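Local atomic coordinates of glutamine synthetase (Helicobacter pylori, PDB entry 5ZLI), a protein that belongs to the type I glutamine synthetase family, combining a beta-grasp domain with a larger catalytic domain in an assembly of twelve subunits. Residues 315-326 and 422-433. Sequence-based numbering, arbitrary orientation.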
ATOM      1  N   ALA B 315     -18.757   0.821 -58.169  1.00 35.82           N
ATOM      2  CA  ALA B 315     -18.822   0.899 -56.717  1.00 35.90           C
ATOM      3  C   ALA B 315     -17.724   0.081 -56.044  1.00 42.28           C
ATOM      4  O   ALA B 315     -16.950   0.612 -55.243  1.00 43.22           O
ATOM      5  CB  ALA B 315     -20.202   0.438 -56.258  1.00 40.89           C
ATOM      6  N   ARG B 316     -17.622  -1.212 -56.370  1.00 41.99           N
ATOM      7  CA  ARG B 316     -16.650  -2.063 -55.681  1.00 40.71           C
ATOM      8  C   ARG B 316     -15.226  -1.532 -55.821  1.00 38.34           C
ATOM      9  O   ARG B 316     -14.417  -1.687 -54.907  1.00 43.39           O
ATOM     10  CB  ARG B 316     -16.758  -3.523 -56.140  1.00 42.32           C
ATOM     11  CG  ARG B 316     -18.131  -4.078 -55.892  1.00 35.41           C
ATOM     12  CD  ARG B 316     -18.107  -5.452 -55.266  1.00 43.15           C
ATOM     13  NE  ARG B 316     -16.970  -6.304 -55.610  1.00 50.08           N
ATOM     14  CZ  ARG B 316     -16.607  -7.367 -54.886  1.00 43.89           C
ATOM     15  NH1 ARG B 316     -17.288  -7.697 -53.797  1.00 45.88           N
ATOM     16  NH2 ARG B 316     -15.573  -8.107 -55.244  1.00 40.83           N
ATOM     17  N   GLY B 317     -14.881  -0.944 -56.968  1.00 39.15           N
ATOM     18  CA  GLY B 317     -13.572  -0.321 -57.084  1.00 39.21           C
ATOM     19  C   GLY B 317     -13.490   1.039 -56.426  1.00 36.01           C
ATOM     20  O   GLY B 317     -12.432   1.409 -55.905  1.00 29.52           O
ATOM     21  N   LEU B 318     -14.595   1.799 -56.448  1.00 32.19           N
ATOM     22  CA  LEU B 318     -14.663   3.081 -55.748  1.00 33.00           C
ATOM     23  C   LEU B 318     -14.456   2.943 -54.242  1.00 35.11           C
ATOM     24  O   LEU B 318     -13.995   3.892 -53.589  1.00 34.99           O
ATOM     25  CB  LEU B 318     -15.995   3.768 -56.046  1.00 32.46           C
ATOM     26  CG  LEU B 318     -16.131   5.264 -55.690  1.00 27.61           C
ATOM     27  CD1 LEU B 318     -15.110   6.045 -56.390  1.00 32.11           C
ATOM     28  CD2 LEU B 318     -17.499   5.828 -56.081  1.00 29.96           C
ATOM     29  N   ALA B 319     -14.766   1.774 -53.674  1.00 34.88           N
ATOM     30  CA  ALA B 319     -14.603   1.594 -52.235  1.00 33.06           C
ATOM     31  C   ALA B 319     -13.175   1.868 -51.795  1.00 31.21           C
ATOM     32  O   ALA B 319     -12.963   2.333 -50.680  1.00 33.53           O
ATOM     33  CB  ALA B 319     -15.006   0.178 -51.832  1.00 32.95           C
ATOM     34  N   ALA B 320     -12.197   1.629 -52.675  1.00 33.10           N
ATOM     35  CA  ALA B 320     -10.787   1.912 -52.406  1.00 29.74           C
ATOM     36  C   ALA B 320     -10.493   3.390 -52.107  1.00 31.35           C
ATOM     37  O   ALA B 320      -9.460   3.697 -51.501  1.00 27.18           O
ATOM     38  CB  ALA B 320      -9.942   1.421 -53.578  1.00 32.46           C
ATOM     39  N   PHE B 321     -11.333   4.322 -52.543  1.00 30.28           N
ATOM     40  CA  PHE B 321     -11.056   5.689 -52.147  1.00 29.02           C
ATOM     41  C   PHE B 321     -11.987   6.198 -51.073  1.00 32.08           C
ATOM     42  O   PHE B 321     -11.589   7.091 -50.307  1.00 28.48           O
ATOM     43  CB  PHE B 321     -11.139   6.630 -53.343  1.00 35.60           C
ATOM     44  CG  PHE B 321     -10.225   6.261 -54.454  1.00 34.37           C
ATOM     45  CD1 PHE B 321      -8.898   6.625 -54.412  1.00 35.79           C
ATOM     46  CD2 PHE B 321     -10.698   5.579 -55.562  1.00 40.62           C
ATOM     47  CE1 PHE B 321      -8.037   6.297 -55.448  1.00 37.13           C
ATOM     48  CE2 PHE B 321      -9.843   5.245 -56.609  1.00 39.99           C
ATOM     49  CZ  PHE B 321      -8.517   5.615 -56.554  1.00 36.46           C
ATOM     50  N   THR B 322     -13.210   5.649 -51.007  1.00 36.01           N
ATOM     51  CA  THR B 322     -14.207   6.065 -50.028  1.00 34.92           C
ATOM     52  C   THR B 322     -14.142   5.264 -48.744  1.00 33.76           C
ATOM     53  O   THR B 322     -14.632   5.737 -47.709  1.00 33.19           O
ATOM     54  CB  THR B 322     -15.625   5.930 -50.591  1.00 31.14           C
ATOM     55  OG1 THR B 322     -15.809   4.611 -51.106  1.00 32.15           O
ATOM     56  CG2 THR B 322     -15.836   6.937 -51.689  1.00 31.17           C
ATOM     57  N   ASN B 323     -13.596   4.043 -48.810  1.00 36.47           N
ATOM     58  CA  ASN B 323     -13.468   3.118 -47.670  1.00 32.10           C
ATOM     59  C   ASN B 323     -12.028   2.608 -47.685  1.00 34.09           C
ATOM     60  O   ASN B 323     -11.761   1.444 -48.010  1.00 28.54           O
ATOM     61  CB  ASN B 323     -14.490   2.000 -47.783  1.00 26.31           C
ATOM     62  CG  ASN B 323     -15.888   2.545 -47.824  1.00 32.90           C
ATOM     63  OD1 ASN B 323     -16.350   3.023 -48.867  1.00 29.71           O
ATOM     64  ND2 ASN B 323     -16.572   2.511 -46.680  1.00 37.13           N
ATOM     65  N   ALA B 324     -11.109   3.497 -47.273  1.00 35.72           N
ATOM     66  CA  ALA B 324      -9.700   3.397 -47.619  1.00 31.96           C
ATOM     67  C   ALA B 324      -8.851   2.807 -46.497  1.00 33.67           C
ATOM     68  O   ALA B 324      -7.614   2.865 -46.567  1.00 36.63           O
ATOM     69  CB  ALA B 324      -9.179   4.772 -48.042  1.00 33.96           C
ATOM     70  N   SER B 325      -9.483   2.255 -45.465  1.00 31.44           N
ATOM     71  CA  SER B 325      -8.786   1.531 -44.413  1.00 29.57           C
ATOM     72  C   SER B 325      -9.450   0.184 -44.246  1.00 28.06           C
ATOM     73  O   SER B 325     -10.622  -0.002 -44.568  1.00 29.99           O
ATOM     74  CB  SER B 325      -8.831   2.250 -43.078  1.00 28.30           C
ATOM     75  OG  SER B 325     -10.162   2.362 -42.653  1.00 21.64           O
ATOM     76  N   THR B 326      -8.692  -0.761 -43.731  1.00 22.55           N
ATOM     77  CA  THR B 326      -9.320  -2.017 -43.385  1.00 28.91           C
ATOM     78  C   THR B 326     -10.373  -1.836 -42.297  1.00 26.09           C
ATOM     79  O   THR B 326     -11.321  -2.630 -42.189  1.00 21.52           O
ATOM     80  CB  THR B 326      -8.234  -2.976 -43.004  1.00 32.55           C
ATOM     81  OG1 THR B 326      -7.344  -2.268 -42.133  1.00 35.95           O
ATOM     82  CG2 THR B 326      -7.529  -3.401 -44.258  1.00 31.05           C
ATOM     83  N   MET B 422     -21.117  -5.062 -51.464  1.00 47.05           N
ATOM     84  CA  MET B 422     -19.872  -4.337 -51.234  1.00 43.21           C
ATOM     85  C   MET B 422     -18.696  -5.315 -51.046  1.00 44.64           C
ATOM     86  O   MET B 422     -18.881  -6.473 -50.643  1.00 40.33           O
ATOM     87  CB  MET B 422     -20.022  -3.444 -50.002  1.00 45.31           C
ATOM     88  CG  MET B 422     -20.671  -2.045 -50.175  1.00 39.97           C
ATOM     89  SD  MET B 422     -19.547  -0.714 -50.676  1.00 51.54           S
ATOM     90  CE  MET B 422     -19.291  -1.057 -52.406  1.00 46.38           C
ATOM     91  N   PRO B 423     -17.482  -4.907 -51.405  1.00 43.16           N
ATOM     92  CA  PRO B 423     -16.318  -5.756 -51.123  1.00 37.71           C
ATOM     93  C   PRO B 423     -16.049  -5.870 -49.632  1.00 38.21           C
ATOM     94  O   PRO B 423     -16.311  -4.956 -48.843  1.00 36.15           O
ATOM     95  CB  PRO B 423     -15.170  -5.050 -51.846  1.00 34.89           C
ATOM     96  CG  PRO B 423     -15.652  -3.678 -52.089  1.00 39.06           C
ATOM     97  CD  PRO B 423     -17.126  -3.702 -52.167  1.00 38.85           C
ATOM     98  N   HIS B 424     -15.545  -7.030 -49.243  1.00 38.28           N
ATOM     99  CA  HIS B 424     -15.411  -7.296 -47.823  1.00 39.35           C
ATOM    100  C   HIS B 424     -14.106  -6.805 -47.234  1.00 37.92           C
ATOM    101  O   HIS B 424     -14.043  -6.528 -46.035  1.00 42.04           O
ATOM    102  CB  HIS B 424     -15.499  -8.786 -47.560  1.00 38.21           C
ATOM    103  CG  HIS B 424     -16.855  -9.356 -47.751  1.00 39.23           C
ATOM    104  ND1 HIS B 424     -17.173 -10.155 -48.827  1.00 50.21           N
ATOM    105  CD2 HIS B 424     -17.940  -9.347 -46.946  1.00 41.25           C
ATOM    106  CE1 HIS B 424     -18.425 -10.560 -48.710  1.00 53.92           C
ATOM    107  NE2 HIS B 424     -18.910 -10.091 -47.573  1.00 51.87           N
ATOM    108  N   THR B 425     -13.063  -6.706 -48.026  1.00 27.22           N
ATOM    109  CA  THR B 425     -11.800  -6.228 -47.528  1.00 29.16           C
ATOM    110  C   THR B 425     -11.303  -5.132 -48.451  1.00 31.01           C
ATOM    111  O   THR B 425     -11.710  -5.045 -49.615  1.00 29.41           O
ATOM    112  CB  THR B 425     -10.788  -7.391 -47.429  1.00 31.74           C
ATOM    113  OG1 THR B 425     -10.719  -8.090 -48.681  1.00 31.08           O
ATOM    114  CG2 THR B 425     -11.158  -8.350 -46.346  1.00 31.06           C
ATOM    115  N   LEU B 426     -10.392  -4.316 -47.913  1.00 24.91           N
ATOM    116  CA  LEU B 426      -9.692  -3.325 -48.720  1.00 27.89           C
ATOM    117  C   LEU B 426      -8.836  -3.973 -49.805  1.00 34.30           C
ATOM    118  O   LEU B 426      -8.619  -3.374 -50.872  1.00 34.41           O
ATOM    119  CB  LEU B 426      -8.821  -2.457 -47.823  1.00 30.69           C
ATOM    120  CG  LEU B 426      -7.938  -1.431 -48.506  1.00 23.84           C
ATOM    121  CD1 LEU B 426      -8.771  -0.511 -49.347  1.00 29.43           C
ATOM    122  CD2 LEU B 426      -7.186  -0.705 -47.402  1.00 27.35           C
ATOM    123  N   ARG B 427      -8.319  -5.179 -49.549  1.00 29.96           N
ATOM    124  CA  ARG B 427      -7.514  -5.849 -50.559  1.00 31.68           C
ATOM    125  C   ARG B 427      -8.354  -6.138 -51.797  1.00 39.47           C
ATOM    126  O   ARG B 427      -7.920  -5.879 -52.927  1.00 44.42           O
ATOM    127  CB  ARG B 427      -6.929  -7.148 -50.006  1.00 34.97           C
ATOM    128  CG  ARG B 427      -6.405  -8.090 -51.093  1.00 38.98           C
ATOM    129  CD  ARG B 427      -5.790  -9.302 -50.479  1.00 37.09           C
ATOM    130  NE  ARG B 427      -4.433  -9.035 -50.060  1.00 45.04           N
ATOM    131  CZ  ARG B 427      -3.384  -9.264 -50.822  1.00 52.13           C
ATOM    132  NH1 ARG B 427      -3.565  -9.764 -52.032  1.00 57.80           N
ATOM    133  NH2 ARG B 427      -2.170  -9.001 -50.375  1.00 49.46           N
ATOM    134  N   ARG B 428      -9.578  -6.660 -51.608  1.00 33.18           N
ATOM    135  CA  ARG B 428     -10.396  -6.918 -52.779  1.00 34.10           C
ATOM    136  C   ARG B 428     -10.810  -5.600 -53.428  1.00 38.23           C
ATOM    137  O   ARG B 428     -10.797  -5.506 -54.657  1.00 31.67           O
ATOM    138  CB  ARG B 428     -11.592  -7.812 -52.414  1.00 30.73           C
ATOM    139  CG  ARG B 428     -11.880  -8.908 -53.474  1.00 31.13           C
ATOM    140  CD  ARG B 428     -12.912  -9.929 -53.014  1.00 41.99           C
ATOM    141  NE  ARG B 428     -14.166  -9.322 -52.550  1.00 47.49           N
ATOM    142  CZ  ARG B 428     -15.144 -10.004 -51.964  1.00 40.77           C
ATOM    143  NH1 ARG B 428     -16.261  -9.405 -51.569  1.00 24.53           N
ATOM    144  NH2 ARG B 428     -14.980 -11.303 -51.770  1.00 44.69           N
ATOM    145  N   SER B 429     -11.073  -4.555 -52.623  1.00 36.22           N
ATOM    146  CA  SER B 429     -11.425  -3.243 -53.160  1.00 29.17           C
ATOM    147  C   SER B 429     -10.317  -2.662 -54.023  1.00 34.72           C
ATOM    148  O   SER B 429     -10.589  -2.065 -55.069  1.00 30.99           O
ATOM    149  CB  SER B 429     -11.710  -2.284 -52.021  1.00 27.73           C
ATOM    150  OG  SER B 429     -12.921  -2.627 -51.416  1.00 35.80           O
ATOM    151  N   LEU B 430      -9.058  -2.853 -53.624  1.00 35.33           N
ATOM    152  CA  LEU B 430      -7.979  -2.331 -54.448  1.00 37.63           C
ATOM    153  C   LEU B 430      -7.854  -3.145 -55.720  1.00 42.47           C
ATOM    154  O   LEU B 430      -7.701  -2.579 -56.810  1.00 43.49           O
ATOM    155  CB  LEU B 430      -6.664  -2.317 -53.679  1.00 38.19           C
ATOM    156  CG  LEU B 430      -6.681  -1.276 -52.561  1.00 42.52           C
ATOM    157  CD1 LEU B 430      -5.510  -1.439 -51.605  1.00 37.64           C
ATOM    158  CD2 LEU B 430      -6.669   0.110 -53.170  1.00 33.12           C
ATOM    159  N   GLU B 431      -7.945  -4.470 -55.601  1.00 38.73           N
ATOM    160  CA  GLU B 431      -8.034  -5.324 -56.776  1.00 40.38           C
ATOM    161  C   GLU B 431      -9.167  -4.859 -57.710  1.00 39.68           C
ATOM    162  O   GLU B 431      -8.955  -4.644 -58.907  1.00 32.73           O
ATOM    163  CB  GLU B 431      -8.207  -6.767 -56.296  1.00 38.02           C
ATOM    164  CG  GLU B 431      -6.892  -7.356 -55.763  1.00 43.69           C
ATOM    165  CD  GLU B 431      -7.058  -8.634 -54.927  1.00 48.12           C
ATOM    166  OE1 GLU B 431      -8.197  -9.151 -54.774  1.00 38.06           O
ATOM    167  OE2 GLU B 431      -6.020  -9.119 -54.420  1.00 52.81           O
ATOM    168  N   GLU B 432     -10.369  -4.659 -57.168  1.00 40.66           N
ATOM    169  CA  GLU B 432     -11.478  -4.211 -58.004  1.00 41.50           C
ATOM    170  C   GLU B 432     -11.171  -2.856 -58.620  1.00 42.31           C
ATOM    171  O   GLU B 432     -11.549  -2.591 -59.766  1.00 43.76           O
ATOM    172  CB  GLU B 432     -12.779  -4.155 -57.202  1.00 38.99           C
ATOM    173  CG  GLU B 432     -13.139  -5.520 -56.651  1.00 40.26           C
ATOM    174  CD  GLU B 432     -14.016  -6.339 -57.545  1.00 43.00           C
ATOM    175  OE1 GLU B 432     -14.778  -5.754 -58.339  1.00 50.46           O
ATOM    176  OE2 GLU B 432     -13.893  -7.586 -57.484  1.00 47.02           O
ATOM    177  N   MET B 433     -10.515  -1.972 -57.871  1.00 35.02           N
ATOM    178  CA  MET B 433     -10.159  -0.690 -58.461  1.00 36.52           C
ATOM    179  C   MET B 433      -9.119  -0.850 -59.550  1.00 42.45           C
ATOM    180  O   MET B 433      -9.236  -0.264 -60.630  1.00 47.44           O
ATOM    181  CB  MET B 433      -9.630   0.282 -57.431  1.00 35.71           C
ATOM    182  CG  MET B 433      -9.333   1.604 -58.112  1.00 42.71           C
ATOM    183  SD  MET B 433      -8.043   2.583 -57.354  1.00 53.71           S
ATOM    184  CE  MET B 433      -6.594   1.629 -57.762  1.00 40.70           C
TER
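Two short helices of the catalytic domain cross where Arg-316, Gly-317 and Ala-320 of helix 315-322 meet Ser-429, Glu-432 and Met-433 of helix 426-433. Their axes run at a signed angle of -117°. Gly-317, without a side chain, packs against the Met-433 backbone and, with Ala-320, is consistent with the close axis approach of 6.8 Å. CB of Ala-320 meets Leu-430 CD2 at 3.5 Å. Beside them Ala-319 CB rests on Pro-423 CG and the Ser-429 side chain, whose OG is hydrogen-bonded to the hydroxyl of Tyr-329. Met-433 has CG anti to its backbone N (chi1 -178°), which carries SD obliquely to the Phe-321 ring, 4.0 Å from its centroid, a Met-aromatic contact; Tyr-454 and Phe-446 also pack on this ring. Farther along, Leu-426 CD1 lies against Asn-323 O and CD2 against Ala-324 O, and the Thr-326 side chain crosses that of Leu-426 at about a right angle, its CG2 against Leu-426 CB.

The polar flank is built on Arg-316. Its chain, bent at chi2 and chi3, slides past the Pro-423 ring, which sets CB over one guanidinium face. In the guanidinium plane, NH2 gives Glu-432 OE2 a nearly straight salt-bridge hydrogen bond of 2.8 Å, reaching the oxygen from above the carboxylate plane. Arg-428 NH1 lies close to Arg-316 NH1, and the two guanidinium planes are 32° apart. Glu-432 and, through Arg-428 NH2, Glu-431 of the second subunit probably offset this like-charge pair, linking the apolar helix crossing to the ionic network of the subunit interface.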